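PDB 3RZA: tripeptidase from Staphylococcus aureus subsp. aureus, which probably hydrolyses tripeptides as a metal-dependent peptidase of the M20 family. Local coordinates for residues I225-K230 with S294-K299; T200-S205 with E276-Q281; E23-N28 with V140-K145. All coordinates share one frame; numbering follows the deposited sequence.

Contact 1 (I225-K230 with S294-K299); sequences INIAAK and SELGGK
Ile227 and Leu296 lie flank against flank, running in opposite directions, where helix 224-234 meets the Schellman motif that ends helix 275-295. These are the two helices of a ferredoxin-like alpha/beta domain, the lid or dimerisation domain of M20 peptidases. Leu296 points its CB at the facing helix, and its CD1 is the main contact atom, 3.8 Å from Ile227 CG1. Ile227 holds CG1 anti to its carbonyl carbon (chi1 -72°), which carries CD1 past the leucine towards the turn. Lys230, one helical turn further on, approaches differently: its extended chain runs nearly perpendicular to the leucine side chain and touches it by a methylene, with Lys230 CD 3.7 Å from Leu296 CD1. The aliphatic part of the lysine thus closes one flank of the leucine.

The turn itself depends on Gly297, whose phi of 94° reverses the chain after the last helical residues. Glu295 adds a salt bridge to Arg234 at the end of helix 224-234, while Asn226 and Ala229 of that helix pack on Ile232 of the second subunit. Past the turn, Gly298 presents bare backbone to the isoleucine, its CA lying 4.0 Å from Ile227 CD1.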
loop_
_atom_site.group_PDB
_atom_site.type_symbol
_atom_site.label_atom_id
_atom_site.label_comp_id
_atom_site.label_asym_id
_atom_site.label_seq_id
_atom_site.Cartn_x
_atom_site.Cartn_y
_atom_site.Cartn_z
ATOM N N ILE A 225 3.986 -10.203 5.371
ATOM C CA ILE A 225 4.852 -9.022 5.656
ATOM C C ILE A 225 6.210 -9.461 6.218
ATOM O O ILE A 225 7.254 -9.074 5.653
ATOM C CB ILE A 225 4.182 -8.008 6.594
ATOM C CG1 ILE A 225 3.047 -7.288 5.866
ATOM C CG2 ILE A 225 5.210 -6.997 7.140
ATOM C CD1 ILE A 225 2.119 -6.461 6.815
ATOM N N ASN A 226 6.196 -10.321 7.251
ATOM C CA ASN A 226 7.459 -10.872 7.811
ATOM C C ASN A 226 8.290 -11.600 6.761
ATOM O O ASN A 226 9.483 -11.404 6.702
ATOM C CB ASN A 226 7.214 -11.811 9.002
ATOM C CG ASN A 226 6.587 -11.102 10.190
ATOM O OD1 ASN A 226 6.207 -9.926 10.106
ATOM N ND2 ASN A 226 6.479 -11.804 11.299
ATOM N N ILE A 227 7.639 -12.429 5.938
ATOM C CA ILE A 227 8.327 -13.181 4.877
ATOM C C ILE A 227 9.012 -12.266 3.856
ATOM O O ILE A 227 10.196 -12.454 3.550
ATOM C CB ILE A 227 7.358 -14.105 4.093
ATOM C CG1 ILE A 227 6.943 -15.295 4.945
ATOM C CG2 ILE A 227 8.036 -14.615 2.803
ATOM C CD1 ILE A 227 5.801 -16.110 4.333
ATOM N N ALA A 228 8.235 -11.299 3.343
ATOM C CA ALA A 228 8.676 -10.317 2.357
ATOM C C ALA A 228 9.805 -9.439 2.883
ATOM O O ALA A 228 10.783 -9.204 2.158
ATOM C CB ALA A 228 7.484 -9.440 1.908
ATOM N N ALA A 229 9.695 -9.012 4.149
ATOM C CA ALA A 229 10.760 -8.271 4.843
ATOM C C ALA A 229 12.021 -9.104 5.032
ATOM O O ALA A 229 13.127 -8.624 4.773
ATOM C CB ALA A 229 10.277 -7.752 6.186
ATOM N N LYS A 230 11.858 -10.347 5.472
ATOM C CA LYS A 230 12.994 -11.238 5.626
ATOM C C LYS A 230 13.676 -11.518 4.283
ATOM O O LYS A 230 14.904 -11.437 4.208
ATOM C CB LYS A 230 12.605 -12.541 6.348
ATOM C CG LYS A 230 12.453 -12.353 7.840
ATOM C CD LYS A 230 11.947 -13.605 8.531
ATOM C CE LYS A 230 12.042 -13.458 10.049
ATOM N NZ LYS A 230 11.655 -14.671 10.788
ATOM N N SER A 294 8.930 -20.333 1.191
ATOM C CA SER A 294 8.736 -21.763 1.436
ATOM C C SER A 294 9.223 -22.194 2.828
ATOM O O SER A 294 8.490 -22.895 3.536
ATOM C CB SER A 294 9.420 -22.583 0.351
ATOM O OG SER A 294 9.385 -23.933 0.677
ATOM N N GLU A 295 10.432 -21.749 3.210
ATOM C CA GLU A 295 11.007 -22.000 4.570
ATOM C C GLU A 295 10.058 -21.611 5.706
ATOM O O GLU A 295 9.940 -22.332 6.661
ATOM C CB GLU A 295 12.336 -21.241 4.784
ATOM C CG GLU A 295 13.594 -21.951 4.274
ATOM C CD GLU A 295 14.842 -21.033 4.235
ATOM O OE1 GLU A 295 14.968 -20.118 5.096
ATOM O OE2 GLU A 295 15.700 -21.225 3.332
ATOM N N LEU A 296 9.392 -20.460 5.560
ATOM C CA LEU A 296 8.536 -19.883 6.599
ATOM C C LEU A 296 7.054 -20.298 6.482
ATOM O O LEU A 296 6.231 -19.871 7.299
ATOM C CB LEU A 296 8.687 -18.347 6.589
ATOM C CG LEU A 296 10.090 -17.813 6.948
ATOM C CD1 LEU A 296 10.237 -16.288 6.637
ATOM C CD2 LEU A 296 10.411 -18.083 8.405
ATOM N N GLY A 297 6.720 -21.128 5.485
ATOM C CA GLY A 297 5.369 -21.704 5.343
ATOM C C GLY A 297 4.413 -20.937 4.430
ATOM O O GLY A 297 3.224 -21.200 4.444
ATOM N N GLY A 298 4.934 -19.988 3.652
ATOM C CA GLY A 298 4.188 -19.318 2.616
ATOM C C GLY A 298 4.605 -19.742 1.228
ATOM O O GLY A 298 5.205 -20.786 1.032
ATOM N N LYS A 299 4.283 -18.907 0.257
ATOM C CA LYS A 299 4.796 -19.073 -1.092
ATOM C C LYS A 299 4.989 -17.740 -1.789
ATOM O O LYS A 299 4.440 -16.718 -1.363
ATOM C CB LYS A 299 3.921 -20.038 -1.921
ATOM C CG LYS A 299 2.401 -19.844 -1.825
ATOM C CD LYS A 299 1.649 -20.970 -2.544
#

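Contact 2 (T200-S205 with E276-Q281); sequences TQMLIS and ERIKTQ
Ile278 projects from helix 275-295 onto strand 194-209, and its branches divide the contact between Thr200 and Met202, the latter present as selenomethionine. At CB the side chain forks. The short branch turns to the threonine: Ile278 CG2 sits 3.9 Å from Thr200 CB and equally close to its methyl, the two side chains meeting almost perpendicularly. The long branch starts at CG1, set opposite the backbone N by a chi1 of 179°, and goes to the methionine. Ile278 CG1 is 3.8 Å from Met202 CG, and the extended chain of that residue carries on past it, with Met202 SE 4.1 Å and Met202 CE 4.1 Å from the same CG1. At the tip, Ile278 CD1 turns away from the selenium and keeps only a looser contact, 4.2 Å from Met202 CG.

The strand residues are held from the sheet side. Thr200 OG1 takes a hydrogen bond from the backbone N of Gly310 on strand 299-312, which leaves the carbon face of the threonine turned to the helix, and Met202 pairs through its backbone with Ala270 of strand 263-272, a residue that also touches Ile278. Further along the strand, Ile204 packs on Met285 and Thr286, so alternate strand residues follow the helix. Such apolar packing of a helix on the face of an antiparallel sheet is the core arrangement of the ferredoxin-like alpha/beta sandwich that forms the M20 lid domain.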
loop_
_atom_site.group_PDB
_atom_site.type_symbol
_atom_site.label_atom_id
_atom_site.label_comp_id
_atom_site.label_asym_id
_atom_site.label_seq_id
_atom_site.Cartn_x
_atom_site.Cartn_y
_atom_site.Cartn_z
ATOM N N THR A 200 21.142 -3.465 -19.440
ATOM C CA THR A 200 19.879 -4.247 -19.435
ATOM C C THR A 200 19.067 -3.890 -18.184
ATOM O O THR A 200 19.614 -3.895 -17.115
ATOM C CB THR A 200 20.157 -5.767 -19.437
ATOM O OG1 THR A 200 20.965 -6.094 -20.565
ATOM C CG2 THR A 200 18.851 -6.595 -19.512
ATOM N N GLN A 201 17.791 -3.523 -18.333
ATOM C CA GLN A 201 16.882 -3.393 -17.188
ATOM C C GLN A 201 15.879 -4.524 -17.244
ATOM O O GLN A 201 15.361 -4.831 -18.314
ATOM C CB GLN A 201 16.143 -2.066 -17.177
ATOM C CG GLN A 201 15.426 -1.773 -15.808
ATOM C CD GLN A 201 13.977 -1.267 -15.909
ATOM O OE1 GLN A 201 13.129 -1.687 -15.141
ATOM N NE2 GLN A 201 13.719 -0.334 -16.795
HETATM N N MSE A 202 15.628 -5.141 -16.088
HETATM C CA MSE A 202 14.521 -6.067 -15.907
HETATM C C MSE A 202 13.618 -5.624 -14.754
HETATM O O MSE A 202 14.098 -5.081 -13.765
HETATM C CB MSE A 202 15.068 -7.466 -15.641
HETATM C CG MSE A 202 15.877 -7.992 -16.801
HETATM SE SE MSE A 202 16.102 -9.866 -16.752
HETATM C CE MSE A 202 17.297 -10.110 -18.291
ATOM N N LEU A 203 12.311 -5.848 -14.910
ATOM C CA LEU A 203 11.318 -5.694 -13.831
ATOM C C LEU A 203 11.173 -7.057 -13.172
ATOM O O LEU A 203 11.198 -8.069 -13.874
ATOM C CB LEU A 203 9.951 -5.237 -14.373
ATOM C CG LEU A 203 9.861 -3.921 -15.177
ATOM C CD1 LEU A 203 8.435 -3.680 -15.698
ATOM C CD2 LEU A 203 10.329 -2.734 -14.357
ATOM N N ILE A 204 11.140 -7.080 -11.836
ATOM C CA ILE A 204 10.827 -8.300 -11.080
ATOM C C ILE A 204 9.714 -7.945 -10.103
ATOM O O ILE A 204 9.809 -6.963 -9.362
ATOM C CB ILE A 204 12.074 -8.926 -10.367
ATOM C CG1 ILE A 204 11.665 -10.106 -9.466
ATOM C CG2 ILE A 204 12.825 -7.895 -9.573
ATOM C CD1 ILE A 204 12.810 -11.069 -9.132
ATOM N N SER A 205 8.629 -8.704 -10.160
ATOM C CA SER A 205 7.544 -8.553 -9.209
ATOM C C SER A 205 7.309 -9.866 -8.459
ATOM O O SER A 205 7.475 -10.939 -9.019
ATOM C CB SER A 205 6.290 -8.109 -9.926
ATOM O OG SER A 205 6.499 -6.862 -10.556
ATOM N N GLU A 276 24.929 -11.181 -18.368
ATOM C CA GLU A 276 24.926 -12.324 -17.454
ATOM C C GLU A 276 24.778 -11.963 -16.001
ATOM O O GLU A 276 24.137 -12.718 -15.258
ATOM C CB GLU A 276 26.188 -13.171 -17.640
ATOM C CG GLU A 276 26.282 -13.827 -18.974
ATOM C CD GLU A 276 25.122 -14.787 -19.282
ATOM O OE1 GLU A 276 24.573 -15.422 -18.340
ATOM O OE2 GLU A 276 24.765 -14.903 -20.481
ATOM N N ARG A 277 25.419 -10.877 -15.560
ATOM C CA ARG A 277 25.221 -10.392 -14.185
ATOM C C ARG A 277 23.780 -9.950 -13.908
ATOM O O ARG A 277 23.298 -10.179 -12.816
ATOM C CB ARG A 277 26.177 -9.257 -13.821
ATOM C CG ARG A 277 27.587 -9.680 -13.814
ATOM C CD ARG A 277 28.497 -8.648 -13.224
ATOM N NE ARG A 277 29.867 -8.776 -13.739
ATOM C CZ ARG A 277 30.939 -8.122 -13.275
ATOM N NH1 ARG A 277 30.868 -7.301 -12.217
ATOM N NH2 ARG A 277 32.121 -8.314 -13.868
ATOM N N ILE A 278 23.100 -9.321 -14.882
ATOM C CA ILE A 278 21.639 -9.014 -14.705
ATOM C C ILE A 278 20.822 -10.303 -14.483
ATOM O O ILE A 278 19.949 -10.323 -13.590
ATOM C CB ILE A 278 21.002 -8.142 -15.867
ATOM C CG1 ILE A 278 19.486 -7.882 -15.643
ATOM C CG2 ILE A 278 21.158 -8.776 -17.252
ATOM C CD1 ILE A 278 19.171 -7.115 -14.413
ATOM N N LYS A 279 21.114 -11.359 -15.272
ATOM C CA LYS A 279 20.468 -12.690 -15.090
ATOM C C LYS A 279 20.760 -13.320 -13.718
ATOM O O LYS A 279 19.836 -13.842 -13.070
ATOM C CB LYS A 279 20.887 -13.694 -16.183
ATOM C CG LYS A 279 20.330 -13.444 -17.611
ATOM C CD LYS A 279 20.907 -14.509 -18.605
ATOM C CE LYS A 279 20.694 -14.127 -20.079
ATOM N N THR A 280 22.041 -13.292 -13.307
ATOM C CA THR A 280 22.464 -13.786 -11.980
ATOM C C THR A 280 21.748 -13.081 -10.855
ATOM O O THR A 280 21.257 -13.730 -9.971
ATOM C CB THR A 280 23.970 -13.625 -11.748
ATOM O OG1 THR A 280 24.672 -14.284 -12.789
ATOM C CG2 THR A 280 24.397 -14.219 -10.416
ATOM N N GLN A 281 21.661 -11.753 -10.943
ATOM C CA GLN A 281 20.963 -10.925 -9.953
ATOM C C GLN A 281 19.472 -11.256 -9.876
ATOM O O GLN A 281 18.913 -11.410 -8.764
ATOM C CB GLN A 281 21.152 -9.414 -10.293
ATOM C CG GLN A 281 20.441 -8.394 -9.349
ATOM C CD GLN A 281 20.805 -8.582 -7.885
ATOM O OE1 GLN A 281 21.925 -8.995 -7.576
ATOM N NE2 GLN A 281 19.845 -8.306 -6.972
#

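Contact 3 (E23-N28 with V140-K145); sequences EQRLLN and VLQVIK
The guanidinium of Arg25 stacks on the side chain of Gln142, joining the amino-terminal helix 23-34 to helix 128-147. Gln142 CG lies over the centre of the guanidinium, 3.7 Å from Arg25 CZ, and the amide continues along the same face with its plane inclined by only 22°. The amide carbon lies over the inner part of the group, Gln142 CD being 3.8 Å from Arg25 NE. Arg25 NH1 and Gln142 NE2 approach to 3.6 Å, a contact between stacked groups. Val143 comes from another direction: its CG2 meets the guanidinium edge, near its plane, 3.8 Å from Arg25 NH2. The arginine reaches this place by running extended to CG and CD and then bending at chi3 (62°), which lays its flat end against the opposing helix. Gln142 was modelled in two conformers, so the stack describes one of them.

Beyond this shell, two acids of helix 128-147 fix the rotation of the guanidinium. Glu139 forms a salt bridge with Arg25 NH2 and Glu146 one with Arg25 NH1; with Gln142 and Val143 between them, they mark out one face of the helix. Asn22 accepts a hydrogen bond from Arg25 N through its OD1, and the neighbouring Leu26 packs on both helix 128-147 and helix 374-393, setting the position of the helix that carries the arginine. The positive charge is thus balanced at both terminal nitrogens by carboxylates of the opposing helix, while carbon and amide groups pack against its face and edge, so charge pairing and stacking together tie helix 23-34 to helix 128-147.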
loop_
_atom_site.group_PDB
_atom_site.type_symbol
_atom_site.label_atom_id
_atom_site.label_comp_id
_atom_site.label_asym_id
_atom_site.label_seq_id
_atom_site.Cartn_x
_atom_site.Cartn_y
_atom_site.Cartn_z
ATOM N N GLU A 23 19.889 30.995 -34.331
ATOM C CA GLU A 23 19.649 30.751 -32.894
ATOM C C GLU A 23 18.250 31.148 -32.441
ATOM O O GLU A 23 17.643 30.464 -31.613
ATOM C CB GLU A 23 20.666 31.537 -32.038
ATOM C CG GLU A 23 22.134 31.141 -32.268
ATOM C CD GLU A 23 23.107 31.920 -31.390
ATOM O OE1 GLU A 23 22.681 32.835 -30.637
ATOM O OE2 GLU A 23 24.313 31.612 -31.468
ATOM N N GLN A 24 17.778 32.289 -32.931
ATOM C CA GLN A 24 16.420 32.732 -32.659
ATOM C C GLN A 24 15.404 31.789 -33.283
ATOM O O GLN A 24 14.401 31.474 -32.656
ATOM C CB GLN A 24 16.196 34.162 -33.173
ATOM C CG GLN A 24 14.822 34.792 -32.831
ATOM C CD GLN A 24 14.610 34.949 -31.326
ATOM O OE1 GLN A 24 13.838 34.204 -30.702
ATOM N NE2 GLN A 24 15.336 35.883 -30.728
ATOM N N ARG A 25 15.633 31.385 -34.531
ATOM C CA ARG A 25 14.712 30.448 -35.188
ATOM C C ARG A 25 14.637 29.110 -34.435
ATOM O O ARG A 25 13.540 28.563 -34.268
ATOM C CB ARG A 25 15.098 30.213 -36.643
ATOM C CG ARG A 25 14.081 29.345 -37.433
ATOM C CD ARG A 25 14.412 29.329 -38.895
ATOM N NE ARG A 25 15.729 28.736 -39.128
ATOM C CZ ARG A 25 16.515 28.962 -40.194
ATOM N NH1 ARG A 25 16.115 29.731 -41.216
ATOM N NH2 ARG A 25 17.716 28.367 -40.259
ATOM N N LEU A 26 15.796 28.602 -33.995
ATOM C CA LEU A 26 15.885 27.371 -33.178
ATOM C C LEU A 26 15.061 27.498 -31.906
ATOM O O LEU A 26 14.303 26.586 -31.567
ATOM C CB LEU A 26 17.356 27.075 -32.803
ATOM C CG LEU A 26 17.689 25.890 -31.872
ATOM C CD1 LEU A 26 17.058 24.611 -32.370
ATOM C CD2 LEU A 26 19.213 25.727 -31.735
ATOM N N LEU A 27 15.255 28.618 -31.196
ATOM C CA LEU A 27 14.512 28.914 -29.961
ATOM C C LEU A 27 12.996 28.965 -30.212
ATOM O O LEU A 27 12.243 28.359 -29.479
ATOM C CB LEU A 27 15.016 30.244 -29.321
ATOM C CG LEU A 27 14.302 30.799 -28.069
ATOM C CD1 LEU A 27 14.185 29.757 -27.003
ATOM C CD2 LEU A 27 15.030 32.088 -27.536
ATOM N N ASN A 28 12.571 29.664 -31.258
ATOM C CA ASN A 28 11.147 29.728 -31.621
ATOM C C ASN A 28 10.557 28.356 -31.957
ATOM O O ASN A 28 9.458 28.050 -31.516
ATOM C CB ASN A 28 10.902 30.710 -32.785
ATOM C CG ASN A 28 11.219 32.169 -32.417
ATOM O OD1 ASN A 28 11.267 32.542 -31.251
ATOM N ND2 ASN A 28 11.429 32.986 -33.426
ATOM N N VAL A 140 18.545 22.192 -38.053
ATOM C CA VAL A 140 19.637 21.663 -38.898
ATOM C C VAL A 140 19.175 21.406 -40.342
ATOM O O VAL A 140 19.869 21.797 -41.295
ATOM C CB VAL A 140 20.297 20.372 -38.279
ATOM C CG1 VAL A 140 21.160 19.621 -39.314
ATOM C CG2 VAL A 140 21.129 20.741 -37.088
ATOM N N LEU A 141 17.988 20.809 -40.496
ATOM C CA LEU A 141 17.416 20.568 -41.835
ATOM C C LEU A 141 17.207 21.869 -42.580
ATOM O O LEU A 141 17.557 21.956 -43.760
ATOM C CB LEU A 141 16.090 19.777 -41.766
ATOM C CG LEU A 141 16.237 18.272 -41.570
ATOM C CD1 LEU A 141 14.912 17.650 -41.188
ATOM C CD2 LEU A 141 16.832 17.583 -42.846
ATOM N N GLN A 142 16.698 22.881 -41.870
ATOM C CA GLN A 142 16.468 24.199 -42.468
ATOM C C GLN A 142 17.777 24.899 -42.872
ATOM O O GLN A 142 17.814 25.543 -43.890
ATOM C CB GLN A 142 15.629 25.096 -41.542
ATOM C CG GLN A 142 15.007 26.290 -42.262
ATOM C CD GLN A 142 13.685 26.755 -41.636
ATOM O OE1 GLN A 142 13.137 26.108 -40.741
ATOM N NE2 GLN A 142 13.183 27.888 -42.105
ATOM N N VAL A 143 18.851 24.747 -42.075
ATOM C CA VAL A 143 20.198 25.271 -42.445
ATOM C C VAL A 143 20.783 24.542 -43.668
ATOM O O VAL A 143 21.374 25.164 -44.542
ATOM C CB VAL A 143 21.213 25.175 -41.254
ATOM C CG1 VAL A 143 22.651 25.515 -41.701
ATOM C CG2 VAL A 143 20.798 26.086 -40.116
ATOM N N ILE A 144 20.646 23.220 -43.700
ATOM C CA ILE A 144 21.083 22.414 -44.858
ATOM C C ILE A 144 20.368 22.832 -46.164
ATOM O O ILE A 144 21.036 23.074 -47.194
ATOM C CB ILE A 144 20.899 20.898 -44.597
ATOM C CG1 ILE A 144 21.942 20.418 -43.578
ATOM C CG2 ILE A 144 21.023 20.094 -45.911
ATOM C CD1 ILE A 144 21.654 19.034 -42.964
ATOM N N LYS A 145 19.043 22.971 -46.085
ATOM C CA LYS A 145 18.226 23.454 -47.200
ATOM C C LYS A 145 18.667 24.835 -47.687
ATOM O O LYS A 145 19.017 25.003 -48.847
ATOM C CB LYS A 145 16.742 23.497 -46.795
ATOM C CG LYS A 145 15.779 23.840 -47.938
ATOM C CD LYS A 145 14.324 23.560 -47.557
ATOM C CE LYS A 145 13.361 23.939 -48.694
ATOM N NZ LYS A 145 12.003 24.251 -48.198
#

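Contacts 1 and 2 belong to the same ferredoxin-like domain and use opposite ends of helix 275-295, their centres 22 Å apart. Contact 2 is buried and purely apolar, joining that helix to the sheet; contact 1 is partly buried, joins helix to helix near the second subunit, and is likewise aliphatic, though one partner is a lysine's carbon chain. Contact 3 lies about 42 Å from contact 2 and 60 Å from contact 1, centre to centre, on the other side of the chain's centre. It is also partly buried, but here a charged, flat group, paired with two acids, packs against carbon and amide. Its helix 128-147 begins beside the metal site, where Asp129 binds both zinc and calcium.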